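Local coordinates for protein octaprenyl-diphosphate synthase (Bacteroides thetaiotaomicron, PDB 3RMG) that probably acts as a magnesium-dependent prenyltransferase that lengthens isoprenoid diphosphate chains, as other members of the FPP/GGPP synthase family do, at residues F178-A186 with V196-E204; Q211-Y219 with N231-A242. All blocks are in the same frame, centred on the assembly; numbering follows the deposited sequence.

Contact 1: F178-A186 with V196-E204; sequences FAACAEAAA and VAFARLLGE
A close antiparallel packing of two helices brings A179, A182 and A186 against V196, A199 and G203 in the all-helical isoprenoid synthase fold. The partners, helix 174-188 and helix 193-217, follow one another in the chain as a helical hairpin. The segment axes come within 6.8 Å at 153°, a worked example of how small residues let helices approach. At G203 no side chain stands between the backbones, and its CA lies 4.0 Å from the CA of A179. Further along, the alanines interlock methyl to carbonyl: A182 CB rests 3.1 Å from A199 O, while A199 CB reaches back to A182 O at 3.6 Å. The opposite face of helix 174-188 is taken by L76 and L137, which touch A180 and A184, and the alanine centre of the contact is buried. Its partly exposed flank is lined by longer chains. E183, extended with CG anti to the backbone N (chi1 -169°), lays CG against V196 CG1 at 3.5 Å and runs alongside R200. The R200 guanidinium stands almost perpendicular to the E183 carboxylate and turns to its own helix, where NH1 donates a salt-bridging bond to E204 OE2 (2.9 Å), meeting this oxygen from above the E204 carboxylate plane.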
loop_
_atom_site.group_PDB
_atom_site.type_symbol
_atom_site.label_atom_id
_atom_site.label_comp_id
_atom_site.label_asym_id
_atom_site.label_seq_id
_atom_site.Cartn_x
_atom_site.Cartn_y
_atom_site.Cartn_z
ATOM N N PHE A 178 6.619 13.262 11.062
ATOM C CA PHE A 178 7.692 14.231 11.247
ATOM C C PHE A 178 8.935 13.597 11.913
ATOM O O PHE A 178 10.056 13.867 11.506
ATOM C CB PHE A 178 7.217 15.452 12.034
ATOM C CG PHE A 178 6.492 16.473 11.199
ATOM C CD1 PHE A 178 5.139 16.326 10.914
ATOM C CD2 PHE A 178 7.161 17.590 10.711
ATOM C CE1 PHE A 178 4.466 17.276 10.152
ATOM C CE2 PHE A 178 6.504 18.541 9.954
ATOM C CZ PHE A 178 5.149 18.384 9.673
ATOM N N ALA A 179 8.738 12.768 12.929
ATOM C CA ALA A 179 9.863 12.071 13.576
ATOM C C ALA A 179 10.563 11.170 12.567
ATOM O O ALA A 179 11.794 11.115 12.511
ATOM C CB ALA A 179 9.373 11.244 14.763
ATOM N N ALA A 180 9.777 10.477 11.750
ATOM C CA ALA A 180 10.336 9.597 10.740
ATOM C C ALA A 180 11.169 10.408 9.757
ATOM O O ALA A 180 12.279 10.017 9.385
ATOM C CB ALA A 180 9.231 8.828 10.019
ATOM N N CYS A 181 10.649 11.560 9.344
ATOM C CA CYS A 181 11.408 12.397 8.424
ATOM C C CYS A 181 12.789 12.743 8.977
ATOM O O CYS A 181 13.809 12.564 8.301
ATOM C CB CYS A 181 10.621 13.669 8.100
ATOM S SG CYS A 181 9.210 13.336 6.991
ATOM N N ALA A 182 12.822 13.249 10.206
ATOM C CA ALA A 182 14.073 13.663 10.818
ATOM C C ALA A 182 15.000 12.451 11.034
ATOM O O ALA A 182 16.165 12.495 10.686
ATOM C CB ALA A 182 13.793 14.381 12.130
ATOM N N GLU A 183 14.456 11.364 11.575
ATOM C CA GLU A 183 15.227 10.137 11.812
ATOM C C GLU A 183 15.865 9.612 10.534
ATOM O O GLU A 183 17.058 9.283 10.505
ATOM C CB GLU A 183 14.347 9.043 12.436
ATOM C CG GLU A 183 15.167 7.838 12.946
ATOM C CD GLU A 183 14.313 6.756 13.577
ATOM O OE1 GLU A 183 14.899 5.814 14.133
ATOM O OE2 GLU A 183 13.062 6.851 13.533
ATOM N N ALA A 184 15.066 9.529 9.480
ATOM C CA ALA A 184 15.562 9.125 8.166
ATOM C C ALA A 184 16.630 10.092 7.655
ATOM O O ALA A 184 17.623 9.673 7.038
ATOM C CB ALA A 184 14.402 9.039 7.166
ATOM N N ALA A 185 16.440 11.387 7.909
ATOM C CA ALA A 185 17.448 12.363 7.487
ATOM C C ALA A 185 18.818 12.004 8.067
ATOM O O ALA A 185 19.801 12.015 7.344
ATOM C CB ALA A 185 17.046 13.804 7.867
ATOM N N ALA A 186 18.867 11.677 9.361
ATOM C CA ALA A 186 20.126 11.297 10.041
ATOM C C ALA A 186 20.715 9.957 9.567
ATOM O O ALA A 186 21.891 9.866 9.267
ATOM C CB ALA A 186 19.944 11.281 11.587
ATOM N N VAL A 196 20.834 9.978 15.495
ATOM C CA VAL A 196 19.575 9.483 14.935
ATOM C C VAL A 196 18.457 9.600 15.974
ATOM O O VAL A 196 17.366 10.065 15.664
ATOM C CB VAL A 196 19.723 8.016 14.464
ATOM C CG1 VAL A 196 18.393 7.412 14.169
ATOM C CG2 VAL A 196 20.619 7.946 13.226
ATOM N N ALA A 197 18.741 9.210 17.216
ATOM C CA ALA A 197 17.762 9.335 18.296
ATOM C C ALA A 197 17.466 10.803 18.590
ATOM O O ALA A 197 16.314 11.195 18.862
ATOM C CB ALA A 197 18.253 8.620 19.575
ATOM N N PHE A 198 18.508 11.621 18.543
ATOM C CA PHE A 198 18.333 13.053 18.738
ATOM C C PHE A 198 17.430 13.657 17.650
ATOM O O PHE A 198 16.562 14.484 17.938
ATOM C CB PHE A 198 19.698 13.727 18.775
ATOM C CG PHE A 198 19.670 15.208 18.530
ATOM C CD1 PHE A 198 19.408 15.711 17.257
ATOM C CD2 PHE A 198 19.992 16.101 19.550
ATOM C CE1 PHE A 198 19.420 17.091 17.012
ATOM C CE2 PHE A 198 20.006 17.471 19.313
ATOM C CZ PHE A 198 19.718 17.966 18.034
ATOM N N ALA A 199 17.621 13.223 16.408
ATOM C CA ALA A 199 16.863 13.768 15.278
ATOM C C ALA A 199 15.404 13.344 15.378
ATOM O O ALA A 199 14.493 14.159 15.136
ATOM C CB ALA A 199 17.464 13.286 13.950
ATOM N N ARG A 200 15.181 12.077 15.737
ATOM C CA ARG A 200 13.818 11.555 15.912
ATOM C C ARG A 200 13.004 12.353 16.934
ATOM O O ARG A 200 11.887 12.789 16.651
ATOM C CB ARG A 200 13.831 10.064 16.298
ATOM C CG ARG A 200 12.434 9.363 16.190
ATOM C CD ARG A 200 12.245 8.286 17.277
ATOM N NE ARG A 200 12.188 8.909 18.605
ATOM C CZ ARG A 200 11.074 9.385 19.167
ATOM N NH1 ARG A 200 9.907 9.283 18.532
ATOM N NH2 ARG A 200 11.124 9.961 20.364
ATOM N N LEU A 201 13.555 12.549 18.123
ATOM C CA LEU A 201 12.889 13.378 19.135
ATOM C C LEU A 201 12.609 14.807 18.643
ATOM O O LEU A 201 11.500 15.331 18.790
ATOM C CB LEU A 201 13.748 13.432 20.385
ATOM C CG LEU A 201 13.114 14.036 21.624
ATOM C CD1 LEU A 201 11.768 13.369 21.890
ATOM C CD2 LEU A 201 14.067 13.892 22.820
ATOM N N LEU A 202 13.625 15.449 18.085
ATOM C CA LEU A 202 13.435 16.729 17.412
ATOM C C LEU A 202 12.216 16.714 16.483
ATOM O O LEU A 202 11.328 17.548 16.598
ATOM C CB LEU A 202 14.669 17.077 16.584
ATOM C CG LEU A 202 14.571 18.445 15.921
ATOM C CD1 LEU A 202 14.348 19.527 16.999
ATOM C CD2 LEU A 202 15.826 18.722 15.112
ATOM N N GLY A 203 12.174 15.761 15.556
ATOM C CA GLY A 203 11.100 15.749 14.578
ATOM C C GLY A 203 9.778 15.505 15.267
ATOM O O GLY A 203 8.727 16.026 14.862
ATOM N N GLU A 204 9.809 14.689 16.313
ATOM C CA GLU A 204 8.578 14.411 17.023
ATOM C C GLU A 204 8.078 15.691 17.683
ATOM O O GLU A 204 6.895 16.001 17.600
ATOM C CB GLU A 204 8.745 13.296 18.054
ATOM C CG GLU A 204 7.507 13.109 18.928
ATOM C CD GLU A 204 7.606 11.873 19.799
ATOM O OE1 GLU A 204 7.769 12.019 21.032
ATOM O OE2 GLU A 204 7.546 10.757 19.240
#

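Contact 2: Q211-Y219 with N231-A242; sequences QIKDDIFDY and NDMLEGKLTLPA
I212 touches L240 through methyl groups, CD1 to CD2, beside I291 and Y166. One turn on, D215 lays its carboxylate against the methyl of T239, with CG 3.6 Å from T239 CG2. Its OD1 accepts a bond from Q211 NE2 and its OD2 is hydrogen-bonded to Y166, so both oxygens are engaged, while its backbone O receives a bond from a bridging water. That water also donates to D232 OD2 and accepts from T239 OG1, joining three parts of the contact. I216 CG1 lies 4.3 Å from P241 CG, an apolar contact. D218 ends the DDxxD pattern begun by D214 and D215, the second aspartate-rich motif of trans-prenyltransferases, which in relatives binds diphosphate through magnesium. With its CG anti to the backbone N (chi1 -161°), D218 faces the start of helix 231-234: OD1 accepts from D232 N at 2.8 Å, and OD2 takes a weak bond from N231 N. Y219 closes the segment. Its ring carries P241 CB over one face, 4.1 Å from the centroid, in a CH-pi contact. The hydroxyl donates to T239 OG1 at 2.7 Å, near the ring plane, and accepts from A242 N at 3.2 Å (153°) in the first turn of helix 240-249.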
loop_
_atom_site.group_PDB
_atom_site.type_symbol
_atom_site.label_atom_id
_atom_site.label_comp_id
_atom_site.label_asym_id
_atom_site.label_seq_id
_atom_site.Cartn_x
_atom_site.Cartn_y
_atom_site.Cartn_z
ATOM N N GLN A 211 0.877 19.650 14.600
ATOM C CA GLN A 211 -0.459 19.057 14.700
ATOM C C GLN A 211 -1.407 19.869 15.581
ATOM O O GLN A 211 -2.563 20.062 15.232
ATOM C CB GLN A 211 -0.388 17.632 15.237
ATOM C CG GLN A 211 -1.728 16.929 15.161
ATOM C CD GLN A 211 -2.326 17.044 13.773
ATOM O OE1 GLN A 211 -1.751 16.557 12.796
ATOM N NE2 GLN A 211 -3.474 17.703 13.674
ATOM N N ILE A 212 -0.911 20.327 16.725
ATOM C CA ILE A 212 -1.693 21.152 17.627
ATOM C C ILE A 212 -2.054 22.478 16.958
ATOM O O ILE A 212 -3.188 22.949 17.074
ATOM C CB ILE A 212 -0.937 21.419 18.931
ATOM C CG1 ILE A 212 -0.859 20.145 19.777
ATOM C CG2 ILE A 212 -1.622 22.489 19.728
ATOM C CD1 ILE A 212 0.069 20.297 21.014
ATOM N N LYS A 213 -1.093 23.075 16.253
ATOM C CA LYS A 213 -1.371 24.272 15.461
ATOM C C LYS A 213 -2.564 24.063 14.535
ATOM O O LYS A 213 -3.472 24.884 14.490
ATOM C CB LYS A 213 -0.152 24.674 14.631
ATOM C CG LYS A 213 0.738 25.705 15.295
ATOM C CD LYS A 213 0.237 27.126 15.045
ATOM C CE LYS A 213 -0.916 27.485 15.969
ATOM N NZ LYS A 213 -1.214 28.949 15.953
ATOM N N ASP A 214 -2.547 22.968 13.787
ATOM C CA ASP A 214 -3.632 22.644 12.881
ATOM C C ASP A 214 -4.967 22.458 13.587
ATOM O O ASP A 214 -6.000 22.854 13.060
ATOM C CB ASP A 214 -3.313 21.376 12.093
ATOM C CG ASP A 214 -2.890 21.667 10.676
ATOM O OD1 ASP A 214 -2.845 22.861 10.304
ATOM O OD2 ASP A 214 -2.616 20.702 9.933
ATOM N N ASP A 215 -4.951 21.824 14.755
ATOM C CA ASP A 215 -6.181 21.577 15.501
ATOM C C ASP A 215 -6.834 22.896 15.925
ATOM O O ASP A 215 -8.055 23.017 15.943
ATOM C CB ASP A 215 -5.903 20.708 16.730
ATOM C CG ASP A 215 -5.595 19.269 16.372
ATOM O OD1 ASP A 215 -5.722 18.897 15.184
ATOM O OD2 ASP A 215 -5.228 18.502 17.286
ATOM N N ILE A 216 -6.013 23.880 16.266
ATOM C CA ILE A 216 -6.510 25.194 16.630
ATOM C C ILE A 216 -7.225 25.869 15.456
ATOM O O ILE A 216 -8.314 26.412 15.609
ATOM C CB ILE A 216 -5.374 26.084 17.136
ATOM C CG1 ILE A 216 -5.032 25.721 18.586
ATOM C CG2 ILE A 216 -5.755 27.554 17.015
ATOM C CD1 ILE A 216 -3.691 26.249 19.055
ATOM N N PHE A 217 -6.617 25.817 14.279
ATOM C CA PHE A 217 -7.236 26.380 13.084
ATOM C C PHE A 217 -8.700 25.984 12.937
ATOM O O PHE A 217 -9.516 26.785 12.490
ATOM C CB PHE A 217 -6.476 25.965 11.823
ATOM C CG PHE A 217 -5.115 26.586 11.705
ATOM C CD1 PHE A 217 -4.119 25.967 10.965
ATOM C CD2 PHE A 217 -4.829 27.784 12.344
ATOM C CE1 PHE A 217 -2.864 26.533 10.852
ATOM C CE2 PHE A 217 -3.577 28.358 12.239
ATOM C CZ PHE A 217 -2.591 27.730 11.488
ATOM N N ASP A 218 -9.037 24.753 13.306
ATOM C CA ASP A 218 -10.403 24.257 13.127
ATOM C C ASP A 218 -11.453 25.050 13.915
ATOM O O ASP A 218 -12.636 25.041 13.581
ATOM C CB ASP A 218 -10.487 22.789 13.507
ATOM C CG ASP A 218 -11.699 22.115 12.924
ATOM O OD1 ASP A 218 -12.452 21.477 13.689
ATOM O OD2 ASP A 218 -11.901 22.229 11.696
ATOM N N TYR A 219 -11.016 25.731 14.966
ATOM C CA TYR A 219 -11.912 26.555 15.768
ATOM C C TYR A 219 -12.126 27.949 15.149
ATOM O O TYR A 219 -12.532 28.882 15.844
ATOM C CB TYR A 219 -11.359 26.686 17.192
ATOM C CG TYR A 219 -11.257 25.372 17.942
ATOM C CD1 TYR A 219 -12.075 25.111 19.032
ATOM C CD2 TYR A 219 -10.346 24.393 17.562
ATOM C CE1 TYR A 219 -11.989 23.919 19.725
ATOM C CE2 TYR A 219 -10.258 23.191 18.247
ATOM C CZ TYR A 219 -11.084 22.959 19.330
ATOM O OH TYR A 219 -11.013 21.772 20.037
ATOM N N ASN A 231 -14.788 21.425 11.821
ATOM C CA ASN A 231 -14.792 20.165 11.094
ATOM C C ASN A 231 -14.398 18.932 11.906
ATOM O O ASN A 231 -15.083 17.913 11.856
ATOM C CB ASN A 231 -13.908 20.266 9.856
ATOM C CG ASN A 231 -14.145 19.136 8.896
ATOM O OD1 ASN A 231 -13.812 19.226 7.720
ATOM N ND2 ASN A 231 -14.740 18.059 9.391
ATOM N N ASP A 232 -13.288 19.012 12.637
ATOM C CA ASP A 232 -12.796 17.863 13.407
ATOM C C ASP A 232 -13.883 17.283 14.309
ATOM O O ASP A 232 -13.908 16.074 14.563
ATOM C CB ASP A 232 -11.575 18.240 14.265
ATOM C CG ASP A 232 -10.326 18.527 13.440
ATOM O OD1 ASP A 232 -10.144 17.908 12.369
ATOM O OD2 ASP A 232 -9.520 19.373 13.880
ATOM N N MET A 233 -14.763 18.149 14.812
ATOM C CA MET A 233 -15.882 17.706 15.648
ATOM C C MET A 233 -16.910 16.914 14.830
ATOM O O MET A 233 -17.359 15.849 15.249
ATOM C CB MET A 233 -16.547 18.889 16.369
ATOM C CG MET A 233 -15.733 19.465 17.530
ATOM S SD MET A 233 -16.648 20.684 18.493
ATOM C CE MET A 233 -15.452 21.235 19.698
ATOM N N LEU A 234 -17.266 17.436 13.658
ATOM C CA LEU A 234 -18.180 16.749 12.752
ATOM C C LEU A 234 -17.698 15.334 12.478
ATOM O O LEU A 234 -18.489 14.440 12.172
ATOM C CB LEU A 234 -18.283 17.503 11.428
ATOM C CG LEU A 234 -19.090 18.799 11.429
ATOM C CD1 LEU A 234 -18.943 19.525 10.094
ATOM C CD2 LEU A 234 -20.550 18.495 11.725
ATOM N N GLU A 235 -16.389 15.140 12.580
ATOM C CA GLU A 235 -15.800 13.850 12.280
ATOM C C GLU A 235 -15.628 13.015 13.539
ATOM O O GLU A 235 -15.287 11.842 13.467
ATOM C CB GLU A 235 -14.477 14.032 11.546
ATOM C CG GLU A 235 -14.558 15.091 10.469
ATOM C CD GLU A 235 -13.862 14.669 9.195
ATOM O OE1 GLU A 235 -13.922 13.467 8.860
ATOM O OE2 GLU A 235 -13.263 15.537 8.525
ATOM N N GLY A 236 -15.873 13.626 14.692
ATOM C CA GLY A 236 -15.898 12.890 15.951
ATOM C C GLY A 236 -14.792 13.250 16.924
ATOM O O GLY A 236 -14.652 12.620 17.975
ATOM N N LYS A 237 -14.019 14.280 16.594
ATOM C CA LYS A 237 -12.795 14.573 17.333
ATOM C C LYS A 237 -12.908 15.750 18.297
ATOM O O LYS A 237 -13.420 16.811 17.944
ATOM C CB LYS A 237 -11.636 14.818 16.360
ATOM C CG LYS A 237 -11.438 13.713 15.330
ATOM C CD LYS A 237 -10.630 14.216 14.143
ATOM C CE LYS A 237 -10.683 13.238 12.980
ATOM N NZ LYS A 237 -10.145 13.862 11.741
ATOM N N LEU A 238 -12.407 15.548 19.511
ATOM C CA LEU A 238 -12.239 16.618 20.484
ATOM C C LEU A 238 -10.747 16.898 20.692
ATOM O O LEU A 238 -10.034 16.088 21.296
ATOM C CB LEU A 238 -12.875 16.232 21.823
ATOM C CG LEU A 238 -14.393 16.085 21.900
ATOM C CD1 LEU A 238 -14.804 15.779 23.328
ATOM C CD2 LEU A 238 -15.077 17.347 21.403
ATOM N N THR A 239 -10.285 18.048 20.205
ATOM C CA THR A 239 -8.867 18.370 20.228
ATOM C C THR A 239 -8.493 19.186 21.458
ATOM O O THR A 239 -9.351 19.586 22.236
ATOM C CB THR A 239 -8.425 19.112 18.946
ATOM O OG1 THR A 239 -9.039 20.405 18.899
ATOM C CG2 THR A 239 -8.798 18.315 17.689
ATOM N N LEU A 240 -7.201 19.440 21.621
ATOM C CA LEU A 240 -6.682 19.962 22.877
ATOM C C LEU A 240 -7.521 21.078 23.492
ATOM O O LEU A 240 -7.821 21.043 24.682
ATOM C CB LEU A 240 -5.227 20.427 22.728
ATOM C CG LEU A 240 -4.522 20.614 24.072
ATOM C CD1 LEU A 240 -4.567 19.309 24.859
ATOM C CD2 LEU A 240 -3.087 21.111 23.907
ATOM N N PRO A 241 -7.875 22.092 22.693
ATOM C CA PRO A 241 -8.573 23.249 23.272
ATOM C C PRO A 241 -9.883 22.837 23.967
ATOM O O PRO A 241 -10.106 23.174 25.133
ATOM C CB PRO A 241 -8.855 24.137 22.051
ATOM C CG PRO A 241 -7.889 23.666 20.987
ATOM C CD PRO A 241 -7.717 22.197 21.233
ATOM N N ALA A 242 -10.732 22.108 23.249
ATOM C CA ALA A 242 -11.970 21.601 23.817
ATOM C C ALA A 242 -11.664 20.810 25.082
ATOM O O ALA A 242 -12.134 21.150 26.170
ATOM C CB ALA A 242 -12.715 20.731 22.796
HETATM O O HOH W 1 -9.429 20.779 16.042
#

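In the fold
Helix 193-217 serves both contacts, which come in series along the chain: contact 1 uses its early turns and contact 2 its C-terminal end with the residues just beyond. The two centres lie 25 Å apart, on opposite sides of the chain's centre, and the nearest atoms are about 6 Å apart without touching. Contact 1 joins this helix to the preceding helix 174-188, whereas contact 2 joins its end to helices 231-234 and 240-249, which come after a connection that is partly not modelled. One long helix thus links an alanine-rich seam of the bundle to an aspartate-rich end that, by analogy with relatives, probably belongs to the diphosphate and magnesium site.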